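PDB 1H12: endo-1,4-beta-xylanase from Pseudoalteromonas haloplanktis, which hydrolyses internal beta-1,4 linkages of xylan as a cold-adapted glycoside hydrolase of family 8, and probably acts on related beta-1,4-glucans as well. Local coordinates for residues Q276-D281 / Q327-G332; W249-F254 / N307-F312; Q107-N112 / Q119-W124. All blocks are in the same frame, centred on the assembly; numbering follows the deposited sequence.

Contact 1 of 3, residues Q276-D281 / Q327-G332. With XYP (beta-D-xylopyranose), chain B.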
loop_
_atom_site.group_PDB
_atom_site.type_symbol
_atom_site.label_atom_id
_atom_site.label_comp_id
_atom_site.label_asym_id
_atom_site.label_seq_id
_atom_site.Cartn_x
_atom_site.Cartn_y
_atom_site.Cartn_z
ATOM N N GLN A 276 -16.885 -9.391 0.799
ATOM C CA GLN A 276 -16.519 -9.923 2.108
ATOM C C GLN A 276 -15.324 -10.826 2.027
ATOM O O GLN A 276 -14.887 -11.379 3.056
ATOM C CB GLN A 276 -17.686 -10.648 2.803
ATOM C CG GLN A 276 -17.957 -12.083 2.348
ATOM C CD GLN A 276 -18.637 -12.233 1.050
ATOM O OE1 GLN A 276 -19.024 -11.240 0.405
ATOM N NE2 GLN A 276 -18.882 -13.460 0.642
ATOM N N TRP A 277 -14.741 -10.999 0.854
ATOM C CA TRP A 277 -13.521 -11.790 0.799
ATOM C C TRP A 277 -12.352 -11.044 1.409
ATOM O O TRP A 277 -12.161 -9.856 1.175
ATOM C CB TRP A 277 -13.136 -12.075 -0.668
ATOM C CG TRP A 277 -13.903 -13.175 -1.307
ATOM C CD1 TRP A 277 -15.029 -13.781 -0.851
ATOM C CD2 TRP A 277 -13.559 -13.850 -2.514
ATOM N NE1 TRP A 277 -15.399 -14.789 -1.712
ATOM C CE2 TRP A 277 -14.495 -14.858 -2.713
ATOM C CE3 TRP A 277 -12.561 -13.687 -3.426
ATOM C CZ2 TRP A 277 -14.448 -15.738 -3.791
ATOM C CZ3 TRP A 277 -12.496 -14.590 -4.510
ATOM C CH2 TRP A 277 -13.454 -15.582 -4.635
ATOM N N TYR A 278 -11.550 -11.795 2.178
ATOM C CA TYR A 278 -10.178 -11.441 2.442
ATOM C C TYR A 278 -9.425 -11.888 1.222
ATOM O O TYR A 278 -9.258 -13.095 0.978
ATOM C CB TYR A 278 -9.674 -12.124 3.719
ATOM C CG TYR A 278 -8.188 -12.064 3.941
ATOM C CD1 TYR A 278 -7.592 -11.004 4.577
ATOM C CD2 TYR A 278 -7.370 -13.069 3.487
ATOM C CE1 TYR A 278 -6.209 -10.981 4.789
ATOM C CE2 TYR A 278 -6.027 -13.060 3.690
ATOM C CZ TYR A 278 -5.422 -12.026 4.352
ATOM O OH TYR A 278 -4.054 -12.052 4.554
ATOM N N GLU A 279 -9.015 -10.946 0.397
ATOM C CA GLU A 279 -8.354 -11.208 -0.869
ATOM C C GLU A 279 -7.149 -10.280 -0.997
ATOM O O GLU A 279 -6.596 -9.797 -0.012
ATOM C CB GLU A 279 -9.366 -11.174 -2.030
ATOM C CG GLU A 279 -10.230 -9.947 -2.090
ATOM C CD GLU A 279 -9.466 -8.639 -1.946
ATOM O OE1 GLU A 279 -9.046 -8.020 -2.958
ATOM O OE2 GLU A 279 -9.235 -8.274 -0.755
ATOM N N PHE A 280 -6.690 -10.037 -2.221
ATOM C CA PHE A 280 -5.452 -9.336 -2.447
ATOM C C PHE A 280 -5.400 -7.945 -1.827
ATOM O O PHE A 280 -4.398 -7.610 -1.220
ATOM C CB PHE A 280 -5.187 -9.316 -3.958
ATOM C CG PHE A 280 -5.410 -10.743 -4.558
ATOM C CD1 PHE A 280 -4.447 -11.716 -4.339
ATOM C CD2 PHE A 280 -6.663 -11.153 -5.123
ATOM C CE1 PHE A 280 -4.631 -13.038 -4.789
ATOM C CE2 PHE A 280 -6.813 -12.469 -5.551
ATOM C CZ PHE A 280 -5.805 -13.379 -5.376
ATOM N N ASP A 281 -6.445 -7.138 -1.984
ATOM C CA ASP A 281 -6.454 -5.849 -1.335
ATOM C C ASP A 281 -6.382 -6.019 0.191
ATOM O O ASP A 281 -5.595 -5.367 0.870
ATOM C CB ASP A 281 -7.686 -5.018 -1.681
ATOM C CG ASP A 281 -7.553 -4.162 -2.899
ATOM O OD1 ASP A 281 -6.477 -4.253 -3.595
ATOM O OD2 ASP A 281 -8.439 -3.348 -3.200
ATOM N N GLN A 327 -4.364 -17.516 0.170
ATOM C CA GLN A 327 -4.479 -16.147 -0.292
ATOM C C GLN A 327 -5.851 -15.553 -0.160
ATOM O O GLN A 327 -5.956 -14.304 -0.101
ATOM C CB GLN A 327 -4.046 -16.084 -1.771
ATOM C CG GLN A 327 -2.552 -16.370 -1.933
ATOM C CD GLN A 327 -1.973 -16.067 -3.307
ATOM O OE1 GLN A 327 -2.668 -15.975 -4.293
ATOM N NE2 GLN A 327 -0.670 -15.877 -3.339
ATOM N N VAL A 328 -6.890 -16.355 -0.148
ATOM C CA VAL A 328 -8.266 -15.864 -0.143
ATOM C C VAL A 328 -9.135 -16.662 0.835
ATOM O O VAL A 328 -9.206 -17.907 0.780
ATOM C CB VAL A 328 -8.903 -15.902 -1.519
ATOM C CG1 VAL A 328 -10.353 -15.420 -1.483
ATOM C CG2 VAL A 328 -8.128 -15.088 -2.525
ATOM N N TYR A 329 -9.755 -15.966 1.754
ATOM C CA TYR A 329 -10.743 -16.550 2.707
ATOM C C TYR A 329 -12.038 -15.793 2.583
ATOM O O TYR A 329 -12.055 -14.597 2.314
ATOM C CB TYR A 329 -10.232 -16.492 4.163
ATOM C CG TYR A 329 -9.120 -17.486 4.409
ATOM C CD1 TYR A 329 -7.800 -17.174 4.152
ATOM C CD2 TYR A 329 -9.415 -18.738 4.869
ATOM C CE1 TYR A 329 -6.806 -18.120 4.318
ATOM C CE2 TYR A 329 -8.422 -19.715 5.008
ATOM C CZ TYR A 329 -7.128 -19.403 4.714
ATOM O OH TYR A 329 -6.102 -20.344 4.795
ATOM N N SER A 330 -13.161 -16.472 2.870
ATOM C CA SER A 330 -14.461 -15.831 2.951
ATOM C C SER A 330 -15.210 -16.461 4.110
ATOM O O SER A 330 -15.325 -17.688 4.180
ATOM C CB SER A 330 -15.262 -16.056 1.666
ATOM O OG SER A 330 -16.479 -15.370 1.729
ATOM N N TYR A 331 -15.646 -15.662 5.062
ATOM C CA TYR A 331 -16.305 -16.184 6.254
ATOM C C TYR A 331 -15.471 -17.235 6.964
ATOM O O TYR A 331 -16.005 -18.226 7.505
ATOM C CB TYR A 331 -17.684 -16.705 5.931
ATOM C CG TYR A 331 -18.672 -15.704 5.403
ATOM C CD1 TYR A 331 -19.055 -14.602 6.128
ATOM C CD2 TYR A 331 -19.248 -15.864 4.164
ATOM C CE1 TYR A 331 -20.061 -13.752 5.663
ATOM C CE2 TYR A 331 -20.223 -15.004 3.678
ATOM C CZ TYR A 331 -20.603 -13.966 4.432
ATOM O OH TYR A 331 -21.621 -13.110 4.031
ATOM N N GLY A 332 -14.143 -17.047 6.952
ATOM C CA GLY A 332 -13.256 -17.987 7.594
ATOM C C GLY A 332 -12.946 -19.266 6.810
ATOM O O GLY A 332 -12.214 -20.102 7.296
HETATM O O1 XYP B . 4.658 -17.706 -7.147
HETATM C C1 XYP B . 3.257 -17.839 -6.847
HETATM C C2 XYP B . 2.825 -16.696 -6.083
HETATM C C3 XYP B . 1.383 -16.692 -5.737
HETATM C C4 XYP B . 0.550 -17.209 -6.920
HETATM C C5 XYP B . 1.160 -18.452 -7.544
HETATM O O2 XYP B . 3.588 -16.454 -4.899
HETATM O O3 XYP B . 0.967 -15.411 -5.267
HETATM O O4 XYP B . -0.803 -17.391 -6.600
HETATM O O5 XYP B . 2.526 -18.180 -7.878
HETATM O O HOH W 1 -15.380 -12.685 5.377
#
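Tyr-278 and Tyr-329 pair through their backbones as an antiparallel hydrogen-bonded pair. They join strands 277-278 and 329-330 of a small three-stranded antiparallel sheet, with 329-330 in the middle. Tyr-278 N gives a bond of 2.9 Å to Tyr-329 O, and Tyr-329 N returns one to Tyr-278 O. The same Tyr-278 O also takes a CA-H...O contact from Val-328 CA at 3.1 Å.

The tight part lies around Val-328. Its CG1 is anti to the backbone N (chi1 178°). It sits over one face of the Trp-277 indole, 3.9 Å from the centroid of the six-membered ring. The other methyl, CG2, meets Phe-280 CZ. On the sheet face that carries the two tyrosines, Tyr-278 CD2 comes to the edge of the Tyr-329 ring. Both phenol oxygens bond outside the contact, Tyr-278 OH to Gln-344 and Tyr-329 OH to Glu-326.

The end at Tyr-331 is looser and wetter. With chi1 at 80°, Gln-276 CG lies over one face of the Tyr-331 ring. The bend at chi2 then brings NE2 to Ser-330 OG at 3.3 Å, with the oxygen tilted out of the amide plane. Its OE1 turns to Gly-265 N. A water joins the backbones here, donating to Gln-276 O at 2.7 Å and accepting from Tyr-331 N.

At the other end, Gln-327 belongs to the pocket that holds the bound xylose. Its side chain also meets the edge of the Phe-280 ring. The backbone bonds and the apolar packing round Val-328 fix the chain next to Gln-327, which is consistent with presenting that residue to the sugar.

Contact 2 of 3, residues W249-F254 / N307-F312; sequences WNLPTF and NKALGF
Asn-250 and Ala-309 mark the closest backbone approach, with their CA atoms 5.1 Å apart. Segment 249-254 is irregular chain, and segment 307-312 is part of helix 300-318. Trp-249 and Asn-250 both have positive phi. Asn-250 O meets the helix at Ala-309 CA in a CA-H...O contact of 3.5 Å. Within the helix, Lys-308 O accepts the regular bond from Phe-312 N.

Phe-312 carries much of the side-chain contact. Its CG is anti to the backbone N (chi1 174°), which sends the ring out between Trp-249 and Leu-251. Trp-249 O approaches the ring obliquely, 3.4 Å from Phe-312 CG. From the tryptophan side chain, CB packs near Phe-312 CD1. Leu-251 crosses the phenylalanine side chain at about a right angle. Its CD1 lies 3.5 Å from Phe-312 CD2, while its other branch, CD2, turns to Ala-309 and meets CB at 4.0 Å. Leu-251 thus touches two residues about one turn apart, Ala-309 and Phe-312.

The polar side is formed by Lys-308. Its chain is bent at chi3 and chi4 (58° and 64°), which folds the ammonium group back over Asn-250. Lys-308 NZ gives a weak hydrogen bond of 3.2 Å to Asn-250 OD1. That oxygen also accepts from Gly-245 N, so the amide is tied to the chain just beyond helix 219-243. Lys-308 NZ has a further weak bond to Ser-244.

Ala-309 also packs on Ile-286 of helix 283-296, and Phe-312 meets Tyr-329 edge-to-face. Family 8 enzymes fold as an (alpha/alpha)6 barrel. In this helical fold, part of the connection from helix 219-243 to strand 277-278 packs as a loop on helix 300-318.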
loop_
_atom_site.group_PDB
_atom_site.type_symbol
_atom_site.label_atom_id
_atom_site.label_comp_id
_atom_site.label_asym_id
_atom_site.label_seq_id
_atom_site.Cartn_x
_atom_site.Cartn_y
_atom_site.Cartn_z
ATOM N N TRP A 249 -14.493 -14.177 11.183
ATOM C CA TRP A 249 -13.352 -14.833 11.767
ATOM C C TRP A 249 -12.046 -14.087 11.654
ATOM O O TRP A 249 -11.002 -14.654 11.372
ATOM C CB TRP A 249 -13.279 -16.314 11.310
ATOM C CG TRP A 249 -14.455 -17.074 11.793
ATOM C CD1 TRP A 249 -15.536 -17.527 11.062
ATOM C CD2 TRP A 249 -14.756 -17.415 13.156
ATOM N NE1 TRP A 249 -16.442 -18.183 11.884
ATOM C CE2 TRP A 249 -16.004 -18.078 13.170
ATOM C CE3 TRP A 249 -14.093 -17.190 14.364
ATOM C CZ2 TRP A 249 -16.576 -18.568 14.340
ATOM C CZ3 TRP A 249 -14.682 -17.696 15.549
ATOM C CH2 TRP A 249 -15.921 -18.365 15.486
ATOM N N ASN A 250 -12.129 -12.784 11.958
ATOM C CA ASN A 250 -10.967 -11.975 12.335
ATOM C C ASN A 250 -10.099 -11.513 11.197
ATOM O O ASN A 250 -9.081 -10.905 11.432
ATOM C CB ASN A 250 -10.128 -12.674 13.408
ATOM C CG ASN A 250 -11.035 -13.160 14.553
ATOM O OD1 ASN A 250 -11.745 -12.381 15.105
ATOM N ND2 ASN A 250 -11.021 -14.401 14.833
ATOM N N LEU A 251 -10.499 -11.725 9.951
ATOM C CA LEU A 251 -9.797 -11.169 8.788
ATOM C C LEU A 251 -10.599 -10.024 8.215
ATOM O O LEU A 251 -11.818 -10.119 8.017
ATOM C CB LEU A 251 -9.534 -12.231 7.704
ATOM C CG LEU A 251 -8.560 -13.319 8.065
ATOM C CD1 LEU A 251 -8.423 -14.296 6.909
ATOM C CD2 LEU A 251 -7.188 -12.736 8.451
ATOM N N PRO A 252 -9.915 -8.913 7.881
ATOM C CA PRO A 252 -10.575 -7.808 7.225
ATOM C C PRO A 252 -10.931 -8.163 5.780
ATOM O O PRO A 252 -10.414 -9.143 5.235
ATOM C CB PRO A 252 -9.525 -6.707 7.302
ATOM C CG PRO A 252 -8.224 -7.478 7.172
ATOM C CD PRO A 252 -8.452 -8.757 7.960
ATOM N N THR A 253 -11.800 -7.342 5.172
ATOM C CA THR A 253 -12.371 -7.670 3.877
ATOM C C THR A 253 -12.008 -6.639 2.804
ATOM O O THR A 253 -11.539 -5.536 3.096
ATOM C CB THR A 253 -13.876 -7.899 3.954
ATOM O OG1 THR A 253 -14.573 -6.678 4.214
ATOM C CG2 THR A 253 -14.214 -8.879 5.064
ATOM N N PHE A 254 -12.256 -7.032 1.572
ATOM C CA PHE A 254 -12.049 -6.223 0.383
ATOM C C PHE A 254 -12.764 -4.873 0.460
ATOM O O PHE A 254 -12.171 -3.817 0.286
ATOM C CB PHE A 254 -12.508 -7.070 -0.821
ATOM C CG PHE A 254 -12.588 -6.366 -2.132
ATOM C CD1 PHE A 254 -11.752 -5.312 -2.493
ATOM C CD2 PHE A 254 -13.539 -6.783 -3.065
ATOM C CE1 PHE A 254 -11.889 -4.694 -3.748
ATOM C CE2 PHE A 254 -13.686 -6.178 -4.299
ATOM C CZ PHE A 254 -12.875 -5.138 -4.626
ATOM N N ASN A 307 -3.189 -9.273 16.269
ATOM C CA ASN A 307 -3.064 -10.522 16.986
ATOM C C ASN A 307 -4.165 -11.498 16.554
ATOM O O ASN A 307 -3.896 -12.689 16.357
ATOM C CB ASN A 307 -3.143 -10.306 18.507
ATOM C CG ASN A 307 -1.916 -9.693 19.112
ATOM O OD1 ASN A 307 -0.788 -9.772 18.593
ATOM N ND2 ASN A 307 -2.103 -9.101 20.316
ATOM N N LYS A 308 -5.394 -11.020 16.388
ATOM C CA LYS A 308 -6.487 -11.908 16.021
ATOM C C LYS A 308 -6.370 -12.332 14.550
ATOM O O LYS A 308 -6.733 -13.489 14.215
ATOM C CB LYS A 308 -7.842 -11.285 16.320
ATOM C CG LYS A 308 -8.110 -11.118 17.800
ATOM C CD LYS A 308 -9.290 -10.144 18.059
ATOM C CE LYS A 308 -10.629 -10.423 17.491
ATOM N NZ LYS A 308 -11.100 -11.719 18.154
ATOM N N ALA A 309 -5.959 -11.445 13.658
ATOM C CA ALA A 309 -5.842 -11.809 12.233
ATOM C C ALA A 309 -4.742 -12.842 12.046
ATOM O O ALA A 309 -4.925 -13.841 11.354
ATOM C CB ALA A 309 -5.589 -10.572 11.411
ATOM N N LEU A 310 -3.573 -12.572 12.606
ATOM C CA LEU A 310 -2.463 -13.526 12.531
ATOM C C LEU A 310 -2.832 -14.840 13.206
ATOM O O LEU A 310 -2.477 -15.921 12.738
ATOM C CB LEU A 310 -1.181 -12.940 13.119
ATOM C CG LEU A 310 -0.617 -11.733 12.374
ATOM C CD1 LEU A 310 0.653 -11.281 13.098
ATOM C CD2 LEU A 310 -0.279 -12.027 10.965
ATOM N N GLY A 311 -3.560 -14.751 14.313
ATOM C CA GLY A 311 -4.037 -15.957 14.974
ATOM C C GLY A 311 -4.925 -16.771 14.069
ATOM O O GLY A 311 -4.809 -18.024 14.032
ATOM N N PHE A 312 -5.835 -16.135 13.355
ATOM C CA PHE A 312 -6.671 -16.874 12.417
ATOM C C PHE A 312 -5.825 -17.529 11.336
ATOM O O PHE A 312 -6.024 -18.692 10.991
ATOM C CB PHE A 312 -7.740 -15.992 11.751
ATOM C CG PHE A 312 -8.467 -16.763 10.693
ATOM C CD1 PHE A 312 -9.479 -17.639 11.044
ATOM C CD2 PHE A 312 -8.050 -16.717 9.373
ATOM C CE1 PHE A 312 -10.071 -18.466 10.033
ATOM C CE2 PHE A 312 -8.629 -17.506 8.417
ATOM C CZ PHE A 312 -9.635 -18.387 8.744
#

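Contact 3 of 3, residues Q107-N112 / Q119-W124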
loop_
_atom_site.group_PDB
_atom_site.type_symbol
_atom_site.label_atom_id
_atom_site.label_comp_id
_atom_site.label_asym_id
_atom_site.label_seq_id
_atom_site.Cartn_x
_atom_site.Cartn_y
_atom_site.Cartn_z
ATOM N N GLN A 107 -0.679 8.514 -16.820
ATOM C CA GLN A 107 -1.750 8.060 -15.952
ATOM C C GLN A 107 -2.768 9.130 -15.636
ATOM O O GLN A 107 -3.965 8.845 -15.505
ATOM C CB GLN A 107 -1.189 7.399 -14.679
ATOM C CG GLN A 107 -0.474 6.108 -14.965
ATOM C CD GLN A 107 0.298 5.543 -13.766
ATOM O OE1 GLN A 107 0.972 6.282 -13.050
ATOM N NE2 GLN A 107 0.239 4.220 -13.600
ATOM N N LYS A 108 -2.327 10.379 -15.478
ATOM C CA LYS A 108 -3.229 11.448 -15.077
ATOM C C LYS A 108 -4.307 11.665 -16.127
ATOM O O LYS A 108 -3.983 11.931 -17.308
ATOM C CB LYS A 108 -2.450 12.735 -14.877
ATOM C CG LYS A 108 -3.288 13.842 -14.329
ATOM C CD LYS A 108 -2.533 15.194 -14.334
ATOM C CE LYS A 108 -3.472 16.345 -14.128
ATOM N NZ LYS A 108 -2.767 17.636 -14.250
ATOM N N ASN A 109 -5.555 11.694 -15.731
ATOM C CA ASN A 109 -6.646 12.137 -16.616
ATOM C C ASN A 109 -6.623 13.657 -16.660
ATOM O O ASN A 109 -6.427 14.339 -15.643
ATOM C CB ASN A 109 -7.994 11.678 -16.083
ATOM C CG ASN A 109 -8.205 10.190 -16.110
ATOM O OD1 ASN A 109 -8.714 9.603 -15.078
ATOM N ND2 ASN A 109 -7.949 9.548 -17.188
ATOM N N PRO A 110 -6.867 14.245 -17.842
ATOM C CA PRO A 110 -6.792 15.683 -17.955
ATOM C C PRO A 110 -7.712 16.433 -17.023
ATOM O O PRO A 110 -8.821 15.979 -16.706
ATOM C CB PRO A 110 -7.183 15.958 -19.419
ATOM C CG PRO A 110 -7.565 14.730 -19.956
ATOM C CD PRO A 110 -7.140 13.598 -19.096
ATOM N N ASP A 111 -7.288 17.621 -16.614
ATOM C CA ASP A 111 -8.091 18.442 -15.728
ATOM C C ASP A 111 -9.377 18.942 -16.347
ATOM O O ASP A 111 -10.294 19.348 -15.619
ATOM C CB ASP A 111 -7.236 19.617 -15.229
ATOM C CG ASP A 111 -6.086 19.133 -14.342
ATOM O OD1 ASP A 111 -6.275 18.273 -13.479
ATOM O OD2 ASP A 111 -4.936 19.534 -14.531
ATOM N N ASN A 112 -9.442 18.898 -17.664
ATOM C CA ASN A 112 -10.617 19.308 -18.411
ATOM C C ASN A 112 -11.351 18.081 -19.027
ATOM O O ASN A 112 -12.111 18.207 -19.959
ATOM C CB ASN A 112 -10.301 20.415 -19.433
ATOM C CG ASN A 112 -9.428 19.941 -20.504
ATOM O OD1 ASN A 112 -8.826 18.846 -20.422
ATOM N ND2 ASN A 112 -9.381 20.707 -21.623
ATOM N N GLN A 119 -11.539 14.259 -13.502
ATOM C CA GLN A 119 -10.554 15.327 -13.715
ATOM C C GLN A 119 -9.420 15.258 -12.736
ATOM O O GLN A 119 -9.626 15.369 -11.529
ATOM C CB GLN A 119 -11.240 16.691 -13.631
ATOM C CG GLN A 119 -12.197 16.917 -14.806
ATOM C CD GLN A 119 -13.004 18.185 -14.709
ATOM O OE1 GLN A 119 -12.986 18.845 -13.692
ATOM N NE2 GLN A 119 -13.736 18.510 -15.782
ATOM N N GLY A 120 -8.209 15.087 -13.255
ATOM C CA GLY A 120 -7.029 15.033 -12.433
ATOM C C GLY A 120 -6.801 13.789 -11.627
ATOM O O GLY A 120 -5.809 13.719 -10.914
ATOM N N VAL A 121 -7.701 12.802 -11.696
ATOM C CA VAL A 121 -7.437 11.516 -11.049
ATOM C C VAL A 121 -6.588 10.653 -11.985
ATOM O O VAL A 121 -6.471 10.962 -13.172
ATOM C CB VAL A 121 -8.713 10.783 -10.575
ATOM C CG1 VAL A 121 -9.638 11.765 -9.826
ATOM C CG2 VAL A 121 -9.459 10.081 -11.674
ATOM N N TYR A 122 -6.029 9.591 -11.451
ATOM C CA TYR A 122 -5.055 8.786 -12.175
ATOM C C TYR A 122 -5.666 7.468 -12.603
ATOM O O TYR A 122 -6.113 6.654 -11.776
ATOM C CB TYR A 122 -3.787 8.620 -11.285
ATOM C CG TYR A 122 -2.960 9.890 -11.241
ATOM C CD1 TYR A 122 -3.436 11.042 -10.687
ATOM C CD2 TYR A 122 -1.729 9.933 -11.875
ATOM C CE1 TYR A 122 -2.720 12.231 -10.784
ATOM C CE2 TYR A 122 -0.993 11.081 -11.951
ATOM C CZ TYR A 122 -1.497 12.263 -11.438
ATOM O OH TYR A 122 -0.794 13.418 -11.613
ATOM N N ALA A 123 -5.707 7.268 -13.905
ATOM C CA ALA A 123 -6.300 6.071 -14.518
ATOM C C ALA A 123 -5.598 4.819 -14.014
ATOM O O ALA A 123 -4.387 4.683 -14.148
ATOM C CB ALA A 123 -6.118 6.188 -16.015
ATOM N N TRP A 124 -6.373 3.896 -13.461
ATOM C CA TRP A 124 -5.778 2.789 -12.734
ATOM C C TRP A 124 -5.099 1.763 -13.601
ATOM O O TRP A 124 -4.224 1.060 -13.123
ATOM C CB TRP A 124 -6.749 2.138 -11.766
ATOM C CG TRP A 124 -7.647 1.098 -12.355
ATOM C CD1 TRP A 124 -8.847 1.271 -12.965
ATOM C CD2 TRP A 124 -7.417 -0.329 -12.335
ATOM N NE1 TRP A 124 -9.381 0.049 -13.289
ATOM C CE2 TRP A 124 -8.516 -0.942 -12.900
ATOM C CE3 TRP A 124 -6.390 -1.128 -11.859
ATOM C CZ2 TRP A 124 -8.641 -2.335 -12.987
ATOM C CZ3 TRP A 124 -6.478 -2.470 -11.950
ATOM C CH2 TRP A 124 -7.616 -3.080 -12.502
HETATM O O HOH W 2 -2.141 3.026 -14.583
#
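Gln-107 O accepts a 2.8 Å hydrogen bond from Ala-123 N. Tyr-122 CA adds a CA-H...O contact to the same oxygen at 3.5 Å. Two residues along, Asn-109 N bonds to Val-121 O at 2.8 Å, and the angle at the hydrogen of 170° is nearly straight. These two bonds bridge the backbones at Lys-108 and Tyr-122. A weaker bond runs from Gly-120 N to Asn-109 O.

Lys-108 lies over one face of the Tyr-122 ring. Its CB is 3.9 Å from the ring centroid. CG is anti to the backbone N (chi1 -174°) and the chain is extended, so the methylenes pass the phenol oxygen on their way to Asp-111. There Lys-108 NZ makes a salt bridge to Asp-111 OD2 at 2.9 Å.

The contact closes the short connection from helix 93-107 to strand 123-128 of the five-stranded antiparallel sheet. Tyr-122 is further packed by Met-175 of helix 168-182 and Thr-77 of helix 77-89.

Near the bend of the loop, Gln-119 extends alongside Asp-111 O, and its NE2 bonds to His-113 O. Gly-120 has positive phi, and its CA lies 3.5 Å from Asp-111 OD1. At the other end, a water accepts from Gln-107 NE2 and donates to Ala-123 O.

Overall arrangement
Contact 3 comes first along the chain and closes before the other two open. It lies about 30 Å from contact 1 and 35 Å from contact 2, centre to centre, and touches neither. It belongs with the five-stranded sheet and lies on the opposite side of the chain's centre from contact 2. Contacts 1 and 2 adjoin, with centres about 10 Å apart, and their segments alternate in sequence. Residues 252-254 touch 276-278, with a probable Trp-277 O to Phe-254 N hydrogen bond. Helix 300-318 leads on to strand 329-330 of the three-stranded sheet. The two contacts are thus neighbours on one side of the fold, and contact 1 also contributes Gln-327 to the xylose pocket.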